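Dihydroorotase (Saccharomyces cerevisiae S288C, PDB 6L0A) catalyses the reversible, zinc-dependent interconversion of N-carbamoyl-L-aspartate and (S)-dihydroorotate, the third step of de novo pyrimidine biosynthesis. Local coordinates at residues C[31-36]-C[358-362]. Numbering follows the deposited sequence.
Sequences RDGGVS and SVRWE
With CG of Trp361 anti to its own carbonyl carbon (chi1 -67°), the indole reaches out from strand 354-362 to the end of helix 20-32, while Arg31, its CG swung away from the backbone N (chi1 -164°) and its chain extended to NE, runs over one face of that ring. The guanidinium lies nearly flat on the indole, planes 16° apart, and Arg31 CZ sits 3.9 Å from the centroid of the five-membered ring, a cation-pi stack. Arg31 NH2 continues to a salt bridge with Asp323, which probably helps hold the guanidinium over the ring. At the indole edge, Trp361 NE1 donates to Arg31 O at 2.9 Å, above the carbonyl plane rather than on a lone pair; Gly34 N reaches the same oxygen from the opposite face. The Arg31 carbonyl belongs to a Schellman motif that closes helix 20-32: Gly34, at positive phi, is the first residue after the helix to leave helical geometry, and the antiparallel sheet beside the metallo-dependent hydrolase barrel packs against the turn. Its backbone angles suit glycine, since a CB would press on the carbonyl O of Gly33, and the bare Gly34 CA lets Val359 CG2 come to 3.7 Å. Further along, the six-membered ring meets the chain edge-on, Trp361 CH2 being 3.5 Å from Ser36 N. Replacing Trp361 by an alanine is likely to cost Arg31 O one of its two donors and the guanidinium its stacking face. A water donates both to Asp32 O (2.6 Å) and to Val359 O, bridging helix end and strand where Val359 CG1 packs 3.5 Å from Asp32 O.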
loop_
_atom_site.group_PDB
_atom_site.type_symbol
_atom_site.label_atom_id
_atom_site.label_comp_id
_atom_site.label_asym_id
_atom_site.label_seq_id
_atom_site.Cartn_x
_atom_site.Cartn_y
_atom_site.Cartn_z
ATOM N N ARG C 31 5.080 11.899 -28.085
ATOM C CA ARG C 31 4.209 12.393 -29.150
ATOM C C ARG C 31 2.946 11.549 -29.283
ATOM O O ARG C 31 1.845 12.094 -29.422
ATOM C CB ARG C 31 4.964 12.433 -30.480
ATOM C CG ARG C 31 4.243 13.295 -31.532
ATOM C CD ARG C 31 5.068 13.458 -32.790
ATOM N NE ARG C 31 4.221 13.695 -33.957
ATOM C CZ ARG C 31 3.916 14.895 -34.445
ATOM N NH1 ARG C 31 4.391 16.000 -33.884
ATOM N NH2 ARG C 31 3.142 14.987 -35.514
ATOM N N ASP C 32 3.078 10.219 -29.220
ATOM C CA ASP C 32 1.920 9.350 -29.430
ATOM C C ASP C 32 0.836 9.604 -28.394
ATOM O O ASP C 32 -0.360 9.533 -28.705
ATOM C CB ASP C 32 2.348 7.882 -29.409
ATOM C CG ASP C 32 3.257 7.524 -30.568
ATOM O OD1 ASP C 32 3.432 8.361 -31.478
ATOM O OD2 ASP C 32 3.802 6.405 -30.566
ATOM N N GLY C 33 1.232 9.899 -27.151
ATOM C CA GLY C 33 0.303 10.258 -26.104
ATOM C C GLY C 33 -0.247 11.664 -26.154
ATOM O O GLY C 33 -1.054 12.033 -25.298
ATOM N N GLY C 34 0.159 12.467 -27.131
ATOM C CA GLY C 34 -0.425 13.774 -27.328
ATOM C C GLY C 34 0.364 14.937 -26.770
ATOM O O GLY C 34 -0.214 16.011 -26.587
ATOM N N VAL C 35 1.660 14.768 -26.515
ATOM C CA VAL C 35 2.477 15.758 -25.812
ATOM C C VAL C 35 3.508 16.329 -26.774
ATOM O O VAL C 35 4.285 15.582 -27.381
ATOM C CB VAL C 35 3.168 15.132 -24.584
ATOM C CG1 VAL C 35 4.217 16.074 -24.021
ATOM C CG2 VAL C 35 2.122 14.755 -23.532
ATOM N N SER C 36 3.534 17.658 -26.885
ATOM C CA SER C 36 4.486 18.355 -27.744
ATOM C C SER C 36 5.777 18.710 -27.018
ATOM O O SER C 36 6.863 18.598 -27.599
ATOM C CB SER C 36 3.843 19.632 -28.298
ATOM O OG SER C 36 4.817 20.426 -28.955
ATOM N N SER C 358 -9.350 10.163 -28.090
ATOM C CA SER C 358 -8.105 9.810 -28.753
ATOM C C SER C 358 -7.391 11.108 -29.113
ATOM O O SER C 358 -7.965 12.194 -29.011
ATOM C CB SER C 358 -8.351 8.951 -30.004
ATOM O OG SER C 358 -9.229 7.871 -29.717
ATOM N N VAL C 359 -6.134 11.008 -29.534
ATOM C CA VAL C 359 -5.347 12.200 -29.843
ATOM C C VAL C 359 -4.609 11.990 -31.158
ATOM O O VAL C 359 -4.107 10.897 -31.440
ATOM C CB VAL C 359 -4.369 12.566 -28.697
ATOM C CG1 VAL C 359 -3.287 11.511 -28.532
ATOM C CG2 VAL C 359 -3.747 13.948 -28.933
ATOM N N ARG C 360 -4.574 13.044 -31.974
ATOM C CA ARG C 360 -3.827 13.083 -33.222
ATOM C C ARG C 360 -3.193 14.464 -33.350
ATOM O O ARG C 360 -3.447 15.362 -32.539
ATOM C CB ARG C 360 -4.730 12.781 -34.425
ATOM C CG ARG C 360 -5.767 13.861 -34.694
ATOM C CD ARG C 360 -6.394 13.706 -36.080
ATOM N NE ARG C 360 -7.063 14.934 -36.504
ATOM C CZ ARG C 360 -8.350 15.188 -36.296
ATOM N NH1 ARG C 360 -9.107 14.293 -35.678
ATOM N NH2 ARG C 360 -8.884 16.333 -36.704
ATOM N N TRP C 361 -2.385 14.641 -34.395
ATOM C CA TRP C 361 -1.596 15.851 -34.596
ATOM C C TRP C 361 -1.980 16.542 -35.897
ATOM O O TRP C 361 -2.194 15.884 -36.921
ATOM C CB TRP C 361 -0.107 15.523 -34.621
ATOM C CG TRP C 361 0.384 15.061 -33.298
ATOM C CD1 TRP C 361 0.499 13.773 -32.874
ATOM C CD2 TRP C 361 0.807 15.885 -32.210
ATOM N NE1 TRP C 361 0.969 13.740 -31.583
ATOM C CE2 TRP C 361 1.165 15.025 -31.150
ATOM C CE3 TRP C 361 0.916 17.267 -32.029
ATOM C CZ2 TRP C 361 1.639 15.503 -29.930
ATOM C CZ3 TRP C 361 1.376 17.742 -30.813
ATOM C CH2 TRP C 361 1.729 16.861 -29.777
ATOM N N GLU C 362 -2.046 17.873 -35.858
ATOM C CA GLU C 362 -2.311 18.635 -37.066
ATOM C C GLU C 362 -1.281 19.739 -37.258
ATOM O O GLU C 362 -0.908 20.427 -36.299
ATOM C CB GLU C 362 -3.715 19.239 -37.030
ATOM C CG GLU C 362 -4.769 18.284 -37.539
ATOM C CD GLU C 362 -6.002 19.007 -38.023
ATOM O OE1 GLU C 362 -5.849 20.106 -38.596
ATOM O OE2 GLU C 362 -7.116 18.480 -37.824
HETATM O O HOH W 1 -1.586 9.487 -31.003
#